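Local atomic coordinates of ribokinase (Cryptococcus neoformans var. grubii serotype A, PDB entry 6CW5), a protein that probably phosphorylates D-ribose at O-5 with ATP and a divalent cation such as magnesium, giving D-ribose 5-phosphate. Residues V79-M82 against L83-A86; T133-A136 against T137-H140; T177-Q180 against L181-P185. All blocks are in the same frame, centred on the assembly; numbering follows the deposited sequence.

Interaction 1 of 3, residues V79-M82 against L83-A86; sequences VKEM and LESA
K80 and E84 sit one helical turn apart and are joined by a salt bridge. K80 starts with CG anti to its own N (chi1 -176°), and its CB points away from residues 83-86. From CB the chain runs extended, and K80 CG already lies 3.5 Å from E84 OE2. CD keeps a looser contact with the same oxygen. K80 CE comes closer, 3.3 Å from E84 OE2. The bend comes only at chi4 (-68°). It turns NZ in toward the carboxylate, where K80 NZ bonds E84 OE2 at 2.5 Å. NZ arrives on the syn side, 19° out of the carboxylate plane. A water bridges the other oxygen: it donates to E84 OE1 at 2.7 Å and takes a weak bond from K80 NZ. OE2 also bonds T90 OG1, so both carboxylate oxygens have partners. This probably favours the charged form of E84.

On the buried side, V79 CG1 faces L83 CD1 at 4.4 Å. V79 lies close to I23 and L83 to A53, both predicted substrate-site residues. Near the helix end, M82 O takes two donors from one face of its plane, S85 OG at 2.9 Å and A86 N at 3.1 Å. K80-E84 and V79-L83 are i to i+4 pairs, one polar and one buried, as in an amphipathic helix, here helix 77-85 of the beta-alpha-beta unit between strands 66-73 and 93-96.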
loop_
_atom_site.group_PDB
_atom_site.type_symbol
_atom_site.label_atom_id
_atom_site.label_comp_id
_atom_site.label_asym_id
_atom_site.label_seq_id
_atom_site.Cartn_x
_atom_site.Cartn_y
_atom_site.Cartn_z
ATOM N N VAL A 79 4.415 -15.979 19.683
ATOM C CA VAL A 79 5.328 -14.870 19.401
ATOM C C VAL A 79 4.728 -13.557 19.887
ATOM O O VAL A 79 5.426 -12.715 20.463
ATOM C CB VAL A 79 5.655 -14.807 17.902
ATOM C CG1 VAL A 79 6.678 -13.687 17.616
ATOM C CG2 VAL A 79 6.160 -16.174 17.398
ATOM N N LYS A 80 3.429 -13.355 19.649
ATOM C CA LYS A 80 2.749 -12.180 20.194
ATOM C C LYS A 80 2.896 -12.123 21.712
ATOM O O LYS A 80 3.100 -11.046 22.290
ATOM C CB LYS A 80 1.271 -12.205 19.791
ATOM C CG LYS A 80 0.455 -10.967 20.221
ATOM C CD LYS A 80 -0.944 -10.978 19.606
ATOM C CE LYS A 80 -1.870 -9.939 20.275
ATOM N NZ LYS A 80 -2.200 -10.285 21.662
ATOM N N GLU A 81 2.819 -13.273 22.375
ATOM C CA GLU A 81 2.936 -13.287 23.834
ATOM C C GLU A 81 4.361 -12.988 24.290
ATOM O O GLU A 81 4.552 -12.368 25.342
ATOM C CB GLU A 81 2.465 -14.636 24.369
ATOM C CG GLU A 81 1.035 -14.911 23.987
ATOM C CD GLU A 81 0.536 -16.231 24.501
ATOM O OE1 GLU A 81 1.346 -17.175 24.617
ATOM O OE2 GLU A 81 -0.673 -16.314 24.800
ATOM N N MET A 82 5.367 -13.434 23.530
ATOM C CA MET A 82 6.750 -13.068 23.835
ATOM C C MET A 82 6.953 -11.570 23.698
ATOM O O MET A 82 7.586 -10.932 24.549
ATOM C CB MET A 82 7.721 -13.794 22.898
ATOM C CG MET A 82 7.909 -15.267 23.132
ATOM S SD MET A 82 9.175 -15.910 22.003
ATOM C CE MET A 82 10.579 -14.884 22.446
ATOM N N LEU A 83 6.453 -10.999 22.604
ATOM C CA LEU A 83 6.556 -9.556 22.409
ATOM C C LEU A 83 5.916 -8.812 23.571
ATOM O O LEU A 83 6.506 -7.885 24.139
ATOM C CB LEU A 83 5.890 -9.172 21.087
ATOM C CG LEU A 83 6.637 -9.557 19.817
ATOM C CD1 LEU A 83 5.662 -9.558 18.627
ATOM C CD2 LEU A 83 7.814 -8.584 19.584
ATOM N N GLU A 84 4.714 -9.229 23.964
ATOM C CA GLU A 84 4.043 -8.565 25.075
ATOM C C GLU A 84 4.837 -8.704 26.368
ATOM O O GLU A 84 4.904 -7.757 27.166
ATOM C CB GLU A 84 2.626 -9.124 25.239
ATOM C CG GLU A 84 1.742 -8.762 24.051
ATOM C CD GLU A 84 0.497 -9.620 23.916
ATOM O OE1 GLU A 84 0.412 -10.661 24.597
ATOM O OE2 GLU A 84 -0.398 -9.250 23.122
ATOM N N SER A 85 5.448 -9.869 26.605
ATOM C CA SER A 85 6.182 -10.007 27.858
ATOM C C SER A 85 7.420 -9.124 27.876
ATOM O O SER A 85 7.919 -8.796 28.952
ATOM C CB SER A 85 6.561 -11.468 28.121
ATOM O OG SER A 85 7.624 -11.870 27.275
ATOM N N ALA A 86 7.917 -8.715 26.716
ATOM C CA ALA A 86 9.047 -7.793 26.673
ATOM C C ALA A 86 8.639 -6.324 26.736
ATOM O O ALA A 86 9.514 -5.462 26.811
ATOM C CB ALA A 86 9.871 -8.030 25.409
HETATM O O HOH W 1 -1.859 -12.057 24.136
#

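Interaction 2 of 3, residues T133-A136 against T137-H140; sequences TSLA and TYTH
L135 and Y138 make the close part of this local contact. Y138 N donates to L135 O at 3.0 Å, with a fairly straight N-H (164°). The nitrogen lies well above the carbonyl plane, 47° out of it. L135 CD2 packs against Y138 CD2 at 4.3 Å. L135 CA lies in the ring plane at the edge of Y138, and S134 O is also at that edge. T137 OG1 covers one face, 3.4 Å above the centre of the Y138 ring. Y138 CG stands anti to its own carbonyl carbon (chi1 -58°), which folds the ring back beside L135. Both side chains also lean on L16 of strand 15-18 and on L166.

The bond from residue 138 to 135 closes a type I beta turn. An ST turn overlaps its start, with S134 OG accepting from A136 N at 3.0 Å. This loop leads into strand 140-143 of the large sheet.

The outer side is looser and wetter. A136 and T137 form the exposed corner of the turn. One water accepts from T137 N at 2.9 Å and donates weakly to S134 O, joining the residue before the turn to its third position.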
loop_
_atom_site.group_PDB
_atom_site.type_symbol
_atom_site.label_atom_id
_atom_site.label_comp_id
_atom_site.label_asym_id
_atom_site.label_seq_id
_atom_site.Cartn_x
_atom_site.Cartn_y
_atom_site.Cartn_z
ATOM N N THR A 133 -5.130 4.839 10.106
ATOM C CA THR A 133 -3.976 4.648 10.983
ATOM C C THR A 133 -3.400 6.020 11.316
ATOM O O THR A 133 -3.062 6.802 10.422
ATOM C CB THR A 133 -2.932 3.725 10.349
ATOM O OG1 THR A 133 -3.526 2.438 10.084
ATOM C CG2 THR A 133 -1.739 3.530 11.298
ATOM N N SER A 134 -3.418 6.360 12.588
ATOM C CA SER A 134 -2.900 7.625 13.061
ATOM C C SER A 134 -1.491 7.390 13.552
ATOM O O SER A 134 -1.187 6.339 14.132
ATOM C CB SER A 134 -3.754 8.188 14.190
ATOM O OG SER A 134 -3.220 9.415 14.684
ATOM N N LEU A 135 -0.627 8.356 13.291
ATOM C CA LEU A 135 0.711 8.341 13.851
ATOM C C LEU A 135 0.826 9.294 15.024
ATOM O O LEU A 135 1.940 9.592 15.465
ATOM C CB LEU A 135 1.737 8.691 12.771
ATOM C CG LEU A 135 1.738 7.723 11.596
ATOM C CD1 LEU A 135 2.856 8.090 10.647
ATOM C CD2 LEU A 135 1.896 6.245 12.036
ATOM N N ALA A 136 -0.319 9.761 15.545
ATOM C CA ALA A 136 -0.330 10.882 16.476
ATOM C C ALA A 136 0.518 10.619 17.715
ATOM O O ALA A 136 1.133 11.548 18.250
ATOM C CB ALA A 136 -1.770 11.206 16.884
ATOM N N THR A 137 0.553 9.377 18.206
ATOM C CA THR A 137 1.262 9.123 19.458
ATOM C C THR A 137 2.743 8.833 19.254
ATOM O O THR A 137 3.468 8.651 20.240
ATOM C CB THR A 137 0.620 7.958 20.218
ATOM O OG1 THR A 137 0.758 6.750 19.467
ATOM C CG2 THR A 137 -0.863 8.213 20.460
ATOM N N TYR A 138 3.217 8.787 18.016
ATOM C CA TYR A 138 4.560 8.301 17.720
ATOM C C TYR A 138 5.504 9.430 17.339
ATOM O O TYR A 138 5.111 10.377 16.652
ATOM C CB TYR A 138 4.519 7.279 16.588
ATOM C CG TYR A 138 3.636 6.121 16.946
ATOM C CD1 TYR A 138 4.026 5.208 17.928
ATOM C CD2 TYR A 138 2.395 5.958 16.343
ATOM C CE1 TYR A 138 3.217 4.142 18.265
ATOM C CE2 TYR A 138 1.573 4.887 16.676
ATOM C CZ TYR A 138 1.991 3.995 17.642
ATOM O OH TYR A 138 1.184 2.948 17.990
ATOM N N THR A 139 6.757 9.311 17.786
ATOM C CA THR A 139 7.841 10.178 17.365
ATOM C C THR A 139 8.782 9.490 16.385
ATOM O O THR A 139 9.524 10.179 15.671
ATOM C CB THR A 139 8.654 10.652 18.583
ATOM O OG1 THR A 139 9.121 9.509 19.320
ATOM C CG2 THR A 139 7.810 11.541 19.505
ATOM N N HIS A 140 8.781 8.155 16.349
ATOM C CA HIS A 140 9.714 7.392 15.524
ATOM C C HIS A 140 8.960 6.297 14.789
ATOM O O HIS A 140 8.038 5.695 15.349
ATOM C CB HIS A 140 10.840 6.771 16.391
ATOM C CG HIS A 140 11.788 7.793 16.936
ATOM N ND1 HIS A 140 11.416 8.714 17.895
ATOM C CD2 HIS A 140 13.066 8.086 16.609
ATOM C CE1 HIS A 140 12.439 9.507 18.157
ATOM N NE2 HIS A 140 13.447 9.156 17.385
HETATM O O HOH W 2 -0.830 7.187 17.010
#

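Interaction 3 of 3, residues T177-Q180 against L181-P185; sequences TPAQ and LREFP
A capping box opens helix 178-183, with T177 at the N-cap. T177 OG1 accepts from Q180 N at 3.2 Å, and Q180 OE1 accepts from T177 N at 3.0 Å. Q180 CG lies beside the backbone N (chi1 -72°), and the extended chain beyond it takes the amide to T177. T177 N meets OE1 from above the amide plane, 43° out of it. Both side chains also reach the second subunit: T177 OG1 bonds T132 OG1 of that subunit, and Q180 NE2 bonds its T130 O.

The first turn then follows. L181 N bonds T177 O at 2.9 Å, almost in line with the carbonyl. R182 N bonds P178 O. The R182 chain bends at chi3 (-73°) and lays its guanidinium over the helix start. P178 O lies 3.7 Å above the centre of that plane, and A179 N is over the same face. R182 NH1 packs on P178 CB at 3.6 Å and also hydrogen-bonds A205 O. At the far end, E183 N has two acceptors, A179 O (weakly) and Q180 O. L181 packs inward on L202 and A205 of helix 196-205. A capped, short helix of this kind serves here as the crossover between strands 167-170 and 191-195, with its N-terminal end at the dimer contact.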
loop_
_atom_site.group_PDB
_atom_site.type_symbol
_atom_site.label_atom_id
_atom_site.label_comp_id
_atom_site.label_asym_id
_atom_site.label_seq_id
_atom_site.Cartn_x
_atom_site.Cartn_y
_atom_site.Cartn_z
ATOM N N THR A 177 13.407 -4.032 -5.590
ATOM C CA THR A 177 13.872 -4.069 -6.970
ATOM C C THR A 177 14.536 -2.737 -7.310
ATOM O O THR A 177 14.273 -1.715 -6.662
ATOM C CB THR A 177 12.732 -4.351 -7.960
ATOM O OG1 THR A 177 11.894 -3.187 -8.088
ATOM C CG2 THR A 177 11.870 -5.518 -7.494
ATOM N N PRO A 178 15.406 -2.710 -8.327
ATOM C CA PRO A 178 16.071 -1.431 -8.643
ATOM C C PRO A 178 15.076 -0.339 -8.979
ATOM O O PRO A 178 15.236 0.804 -8.538
ATOM C CB PRO A 178 16.984 -1.800 -9.829
ATOM C CG PRO A 178 17.348 -3.254 -9.526
ATOM C CD PRO A 178 16.053 -3.855 -8.981
ATOM N N ALA A 179 14.005 -0.664 -9.706
ATOM C CA ALA A 179 13.026 0.379 -10.009
ATOM C C ALA A 179 12.339 0.879 -8.737
ATOM O O ALA A 179 12.101 2.083 -8.571
ATOM C CB ALA A 179 12.001 -0.150 -11.022
ATOM N N GLN A 180 12.014 -0.029 -7.824
ATOM C CA GLN A 180 11.423 0.406 -6.563
ATOM C C GLN A 180 12.366 1.324 -5.796
ATOM O O GLN A 180 11.928 2.312 -5.206
ATOM C CB GLN A 180 11.071 -0.811 -5.715
ATOM C CG GLN A 180 9.870 -1.563 -6.259
ATOM C CD GLN A 180 9.689 -2.920 -5.612
ATOM O OE1 GLN A 180 10.561 -3.416 -4.872
ATOM N NE2 GLN A 180 8.534 -3.527 -5.868
ATOM N N LEU A 181 13.660 0.995 -5.758
ATOM C CA LEU A 181 14.617 1.873 -5.087
ATOM C C LEU A 181 14.646 3.248 -5.744
ATOM O O LEU A 181 14.641 4.281 -5.056
ATOM C CB LEU A 181 16.024 1.241 -5.100
ATOM C CG LEU A 181 16.137 -0.066 -4.303
ATOM C CD1 LEU A 181 17.493 -0.714 -4.670
ATOM C CD2 LEU A 181 16.067 0.246 -2.800
ATOM N N ARG A 182 14.643 3.291 -7.076
ATOM C CA ARG A 182 14.708 4.582 -7.755
ATOM C C ARG A 182 13.464 5.426 -7.553
ATOM O O ARG A 182 13.540 6.661 -7.675
ATOM C CB ARG A 182 14.935 4.393 -9.258
ATOM C CG ARG A 182 16.300 3.843 -9.587
ATOM C CD ARG A 182 16.516 3.779 -11.109
ATOM N NE ARG A 182 15.753 2.717 -11.768
ATOM C CZ ARG A 182 16.248 1.513 -12.041
ATOM N NH1 ARG A 182 17.493 1.193 -11.681
ATOM N NH2 ARG A 182 15.496 0.621 -12.661
ATOM N N GLU A 183 12.337 4.809 -7.215
ATOM C CA GLU A 183 11.084 5.551 -7.061
ATOM C C GLU A 183 10.714 5.766 -5.604
ATOM O O GLU A 183 9.684 6.386 -5.324
ATOM C CB GLU A 183 9.954 4.793 -7.775
ATOM C CG GLU A 183 10.126 4.854 -9.304
ATOM C CD GLU A 183 9.477 3.696 -10.030
ATOM O OE1 GLU A 183 8.451 3.186 -9.530
ATOM O OE2 GLU A 183 10.012 3.297 -11.095
ATOM N N PHE A 184 11.515 5.229 -4.691
ATOM C CA PHE A 184 11.228 5.301 -3.266
ATOM C C PHE A 184 11.281 6.747 -2.772
ATOM O O PHE A 184 12.117 7.544 -3.232
ATOM C CB PHE A 184 12.238 4.409 -2.545
ATOM C CG PHE A 184 11.878 4.066 -1.130
ATOM C CD1 PHE A 184 11.107 2.937 -0.848
ATOM C CD2 PHE A 184 12.367 4.831 -0.084
ATOM C CE1 PHE A 184 10.792 2.597 0.460
ATOM C CE2 PHE A 184 12.074 4.488 1.247
ATOM C CZ PHE A 184 11.280 3.378 1.510
ATOM N N PRO A 185 10.366 7.146 -1.864
ATOM C CA PRO A 185 10.305 8.548 -1.408
ATOM C C PRO A 185 11.360 8.836 -0.345
ATOM O O PRO A 185 11.069 9.047 0.822
ATOM C CB PRO A 185 8.875 8.657 -0.869
ATOM C CG PRO A 185 8.628 7.276 -0.298
ATOM C CD PRO A 185 9.269 6.328 -1.305
#

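All three contacts are local. Interactions 1 and 3 lie on helices that connect parallel strands of the large sheet, while interaction 2 is a turn leading into one of its strands. Interactions 1 and 3 are partly buried and lie on opposite sides of the chain's centre, their own centres about 34 Å apart. Interaction 2 is a surface contact, with nearest atoms about 13 Å from interaction 1 and about 12 Å from interaction 3. Their chemistry follows their place. Interaction 1 pairs charges along a helix, interaction 2 relies on a turn bond and water, and interaction 3 uses neutral capping groups that also bind the second subunit.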